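Local structure of Rik1-associated factor 1 (Schizosaccharomyces pombe, 4O9D) at residues N211-A223 with K228-Y240. The protein serves, with this chain as its WD-repeat propeller, in the Clr4 methyltransferase complex, which helps establish heterochromatin by methylating histone H3. Numbering follows the deposited sequence.
Sequences NRGCLALFDASTA and KFNTADEAFTSLY
L215 is the hub here, sandwiched between F236 and F229. Its CB sits over one face of the F236 ring, 4.0 Å from the centroid and 13° off the normal, while CG meets F229 CD2 at 3.6 Å. With CG anti to the backbone N (chi1 -171°), the leucine can also send CD1 on to L239 CD2, 3.7 Å away. L217 continues the row, its CB and CD1 against the outer end of the F229 ring, and L263 of strand 258-264 touches both L215 and F229. Cutting F229 back to an alanine would probably open a gap against L215 CG and L217 CB. F229 N donates to L215 O at 2.9 Å (156° at the hydrogen), and a water takes L215 N and donates to F229 O and T231 OG1. The backbones are tight too where G213 C lies 3.0 Å from E234 O; a CB on G213 would collide with that oxygen. The rim is looser: A235 N makes only a weak bond to N211 O, and another water bridges N211 O to D233 O. K228 runs extended past C214 CB to put NZ 2.6 Å from D233 OD1, on its syn lone pair; D233 OD2 takes K179 and Y181. One propeller blade thus joins the next through an apolar core, with charge gathered at K228 and D233; two lysines, one at each carboxylate oxygen, probably favour an ionised D233.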
loop_
_atom_site.group_PDB
_atom_site.type_symbol
_atom_site.label_atom_id
_atom_site.label_comp_id
_atom_site.label_asym_id
_atom_site.label_seq_id
_atom_site.Cartn_x
_atom_site.Cartn_y
_atom_site.Cartn_z
ATOM N N ASN A 211 2.211 21.046 -5.178
ATOM C CA ASN A 211 1.292 19.914 -5.345
ATOM C C ASN A 211 1.040 19.616 -6.838
ATOM O O ASN A 211 -0.079 19.741 -7.332
ATOM C CB ASN A 211 -0.039 20.158 -4.612
ATOM C CG ASN A 211 0.017 19.807 -3.103
ATOM O OD1 ASN A 211 0.920 19.120 -2.631
ATOM N ND2 ASN A 211 -0.982 20.259 -2.366
ATOM N N ARG A 212 2.098 19.225 -7.546
ATOM C CA ARG A 212 2.007 18.868 -8.964
ATOM C C ARG A 212 2.328 17.402 -9.178
ATOM O O ARG A 212 2.818 16.740 -8.285
ATOM C CB ARG A 212 3.003 19.688 -9.768
ATOM C CG ARG A 212 3.232 21.039 -9.184
ATOM C CD ARG A 212 2.053 21.903 -9.451
ATOM N NE ARG A 212 2.015 22.311 -10.850
ATOM C CZ ARG A 212 1.513 23.464 -11.269
ATOM N NH1 ARG A 212 1.001 24.320 -10.392
ATOM N NH2 ARG A 212 1.518 23.754 -12.565
ATOM N N GLY A 213 2.074 16.927 -10.390
ATOM C CA GLY A 213 2.197 15.520 -10.726
ATOM C C GLY A 213 1.241 15.235 -11.861
ATOM O O GLY A 213 0.764 16.164 -12.558
ATOM N N CYS A 214 0.931 13.960 -12.039
ATOM C CA CYS A 214 -0.022 13.545 -13.072
ATOM C C CYS A 214 -0.272 12.031 -12.982
ATOM O O CYS A 214 0.343 11.336 -12.166
ATOM C CB CYS A 214 0.517 13.896 -14.455
ATOM S SG CYS A 214 2.081 13.090 -14.840
ATOM N N LEU A 215 -1.183 11.548 -13.824
ATOM C CA LEU A 215 -1.538 10.139 -13.884
ATOM C C LEU A 215 -1.423 9.679 -15.348
ATOM O O LEU A 215 -2.008 10.307 -16.245
ATOM C CB LEU A 215 -2.967 9.951 -13.337
ATOM C CG LEU A 215 -3.419 8.506 -13.120
ATOM C CD1 LEU A 215 -2.625 7.895 -11.930
ATOM C CD2 LEU A 215 -4.909 8.456 -12.898
ATOM N N ALA A 216 -0.610 8.643 -15.600
ATOM C CA ALA A 216 -0.362 8.169 -16.967
ATOM C C ALA A 216 -0.610 6.671 -17.140
ATOM O O ALA A 216 -0.673 5.917 -16.155
ATOM C CB ALA A 216 1.065 8.489 -17.387
ATOM N N LEU A 217 -0.741 6.240 -18.395
ATOM C CA LEU A 217 -0.960 4.837 -18.686
ATOM C C LEU A 217 0.122 4.309 -19.616
ATOM O O LEU A 217 0.538 5.016 -20.543
ATOM C CB LEU A 217 -2.313 4.654 -19.356
ATOM C CG LEU A 217 -2.856 3.220 -19.434
ATOM C CD1 LEU A 217 -3.257 2.664 -18.031
ATOM C CD2 LEU A 217 -4.042 3.162 -20.431
ATOM N N PHE A 218 0.551 3.065 -19.384
ATOM C CA PHE A 218 1.543 2.403 -20.241
ATOM C C PHE A 218 1.016 1.025 -20.701
ATOM O O PHE A 218 0.216 0.388 -20.008
ATOM C CB PHE A 218 2.850 2.206 -19.474
ATOM C CG PHE A 218 3.634 3.473 -19.238
ATOM C CD1 PHE A 218 3.305 4.332 -18.190
ATOM C CD2 PHE A 218 4.714 3.786 -20.044
ATOM C CE1 PHE A 218 4.039 5.500 -17.973
ATOM C CE2 PHE A 218 5.447 4.938 -19.841
ATOM C CZ PHE A 218 5.111 5.804 -18.811
ATOM N N ASP A 219 1.458 0.557 -21.866
ATOM C CA ASP A 219 1.168 -0.816 -22.281
ATOM C C ASP A 219 2.264 -1.731 -21.731
ATOM O O ASP A 219 3.460 -1.456 -21.917
ATOM C CB ASP A 219 1.117 -0.915 -23.816
ATOM C CG ASP A 219 0.842 -2.320 -24.286
ATOM O OD1 ASP A 219 -0.292 -2.794 -24.074
ATOM O OD2 ASP A 219 1.773 -2.957 -24.822
ATOM N N ALA A 220 1.893 -2.813 -21.046
ATOM C CA ALA A 220 2.918 -3.638 -20.401
ATOM C C ALA A 220 3.705 -4.543 -21.357
ATOM O O ALA A 220 4.873 -4.756 -21.134
ATOM C CB ALA A 220 2.340 -4.486 -19.255
ATOM N N SER A 221 3.080 -5.100 -22.383
ATOM C CA SER A 221 3.846 -6.008 -23.255
ATOM C C SER A 221 4.845 -5.244 -24.148
ATOM O O SER A 221 5.912 -5.768 -24.471
ATOM C CB SER A 221 2.934 -6.926 -24.064
ATOM O OG SER A 221 1.941 -6.201 -24.749
ATOM N N THR A 222 4.526 -4.004 -24.526
ATOM C CA THR A 222 5.488 -3.182 -25.259
ATOM C C THR A 222 6.250 -2.216 -24.349
ATOM O O THR A 222 7.214 -1.581 -24.786
ATOM C CB THR A 222 4.832 -2.379 -26.401
ATOM O OG1 THR A 222 3.834 -1.486 -25.874
ATOM C CG2 THR A 222 4.194 -3.322 -27.426
ATOM N N ALA A 223 5.813 -2.077 -23.096
ATOM C CA ALA A 223 6.430 -1.107 -22.203
ATOM C C ALA A 223 6.405 0.315 -22.768
ATOM O O ALA A 223 7.323 1.095 -22.532
ATOM C CB ALA A 223 7.857 -1.508 -21.915
ATOM N N LYS A 228 -1.723 10.312 -21.186
ATOM C CA LYS A 228 -1.948 10.992 -19.906
ATOM C C LYS A 228 -3.465 10.971 -19.637
ATOM O O LYS A 228 -4.266 11.284 -20.532
ATOM C CB LYS A 228 -1.426 12.429 -19.974
ATOM C CG LYS A 228 -1.474 13.219 -18.671
ATOM C CD LYS A 228 -1.170 14.712 -18.933
ATOM C CE LYS A 228 -0.607 15.413 -17.682
ATOM N NZ LYS A 228 -0.282 16.869 -17.919
ATOM N N PHE A 229 -3.875 10.588 -18.424
ATOM C CA PHE A 229 -5.284 10.689 -18.074
ATOM C C PHE A 229 -5.655 12.175 -17.992
ATOM O O PHE A 229 -4.823 13.008 -17.632
ATOM C CB PHE A 229 -5.568 9.993 -16.743
ATOM C CG PHE A 229 -5.538 8.490 -16.824
ATOM C CD1 PHE A 229 -6.671 7.784 -17.191
ATOM C CD2 PHE A 229 -4.381 7.792 -16.551
ATOM C CE1 PHE A 229 -6.656 6.398 -17.262
ATOM C CE2 PHE A 229 -4.362 6.417 -16.608
ATOM C CZ PHE A 229 -5.505 5.713 -16.969
ATOM N N ASN A 230 -6.893 12.498 -18.328
ATOM C CA ASN A 230 -7.285 13.912 -18.438
ATOM C C ASN A 230 -7.586 14.529 -17.066
ATOM O O ASN A 230 -8.725 14.600 -16.669
ATOM C CB ASN A 230 -8.486 14.055 -19.384
ATOM C CG ASN A 230 -8.841 15.514 -19.684
ATOM O OD1 ASN A 230 -7.995 16.404 -19.634
ATOM N ND2 ASN A 230 -10.112 15.756 -19.966
ATOM N N THR A 231 -6.542 14.949 -16.351
ATOM C CA THR A 231 -6.687 15.755 -15.134
ATOM C C THR A 231 -5.683 16.882 -15.217
ATOM O O THR A 231 -4.767 16.829 -16.021
ATOM C CB THR A 231 -6.327 14.977 -13.842
ATOM O OG1 THR A 231 -4.896 14.839 -13.731
ATOM C CG2 THR A 231 -6.979 13.600 -13.835
ATOM N N ALA A 232 -5.834 17.888 -14.368
ATOM C CA ALA A 232 -4.781 18.880 -14.196
ATOM C C ALA A 232 -3.512 18.217 -13.666
ATOM O O ALA A 232 -3.567 17.056 -13.198
ATOM C CB ALA A 232 -5.256 19.952 -13.207
ATOM N N ASP A 233 -2.386 18.946 -13.684
ATOM C CA ASP A 233 -1.169 18.466 -13.017
ATOM C C ASP A 233 -1.323 18.665 -11.515
ATOM O O ASP A 233 -1.429 19.805 -11.046
ATOM C CB ASP A 233 0.097 19.162 -13.537
ATOM C CG ASP A 233 0.690 18.462 -14.774
ATOM O OD1 ASP A 233 -0.087 17.841 -15.543
ATOM O OD2 ASP A 233 1.932 18.518 -14.961
ATOM N N GLU A 234 -1.388 17.541 -10.794
ATOM C CA GLU A 234 -1.737 17.487 -9.375
ATOM C C GLU A 234 -0.941 16.301 -8.806
ATOM O O GLU A 234 -0.595 15.375 -9.543
ATOM C CB GLU A 234 -3.247 17.236 -9.184
ATOM C CG GLU A 234 -4.154 18.300 -9.850
ATOM C CD GLU A 234 -5.630 17.895 -9.940
ATOM O OE1 GLU A 234 -5.999 16.722 -9.673
ATOM O OE2 GLU A 234 -6.426 18.771 -10.309
ATOM N N ALA A 235 -0.653 16.339 -7.512
ATOM C CA ALA A 235 0.149 15.302 -6.861
ATOM C C ALA A 235 -0.749 14.139 -6.465
ATOM O O ALA A 235 -1.548 14.243 -5.523
ATOM C CB ALA A 235 0.846 15.866 -5.631
ATOM N N PHE A 236 -0.597 13.025 -7.160
ATOM C CA PHE A 236 -1.393 11.853 -6.871
ATOM C C PHE A 236 -0.841 11.103 -5.672
ATOM O O PHE A 236 0.368 10.923 -5.535
ATOM C CB PHE A 236 -1.536 10.973 -8.107
ATOM C CG PHE A 236 -2.518 11.532 -9.083
ATOM C CD1 PHE A 236 -2.174 12.605 -9.889
ATOM C CD2 PHE A 236 -3.804 11.039 -9.146
ATOM C CE1 PHE A 236 -3.103 13.166 -10.745
ATOM C CE2 PHE A 236 -4.732 11.598 -10.002
ATOM C CZ PHE A 236 -4.392 12.652 -10.795
ATOM N N THR A 237 -1.765 10.696 -4.805
ATOM C CA THR A 237 -1.448 10.164 -3.500
ATOM C C THR A 237 -1.896 8.719 -3.333
ATOM O O THR A 237 -1.360 8.011 -2.504
ATOM C CB THR A 237 -2.095 11.010 -2.358
ATOM O OG1 THR A 237 -3.531 11.057 -2.501
ATOM C CG2 THR A 237 -1.541 12.438 -2.348
ATOM N N SER A 238 -2.865 8.259 -4.117
ATOM C CA SER A 238 -3.368 6.924 -3.865
ATOM C C SER A 238 -4.136 6.360 -5.070
ATOM O O SER A 238 -4.811 7.096 -5.754
ATOM C CB SER A 238 -4.282 7.004 -2.628
ATOM O OG SER A 238 -5.132 5.901 -2.543
ATOM N N LEU A 239 -4.020 5.053 -5.297
ATOM C CA LEU A 239 -4.657 4.351 -6.419
ATOM C C LEU A 239 -5.295 3.116 -5.852
ATOM O O LEU A 239 -4.658 2.395 -5.058
ATOM C CB LEU A 239 -3.603 3.872 -7.451
ATOM C CG LEU A 239 -2.783 4.851 -8.273
ATOM C CD1 LEU A 239 -1.879 4.065 -9.297
ATOM C CD2 LEU A 239 -3.651 5.812 -9.041
ATOM N N TYR A 240 -6.541 2.855 -6.231
ATOM C CA TYR A 240 -7.226 1.687 -5.701
ATOM C C TYR A 240 -8.081 1.056 -6.793
ATOM O O TYR A 240 -8.943 1.725 -7.345
ATOM C CB TYR A 240 -8.092 2.082 -4.492
ATOM C CG TYR A 240 -8.853 0.953 -3.874
ATOM C CD1 TYR A 240 -10.024 0.472 -4.462
ATOM C CD2 TYR A 240 -8.430 0.373 -2.682
ATOM C CE1 TYR A 240 -10.759 -0.556 -3.870
ATOM C CE2 TYR A 240 -9.171 -0.665 -2.075
ATOM C CZ TYR A 240 -10.326 -1.124 -2.687
ATOM O OH TYR A 240 -11.034 -2.165 -2.131
HETATM O O HOH W 1 -1.729 21.268 -8.682
HETATM O O HOH W 2 -2.953 13.324 -15.426
#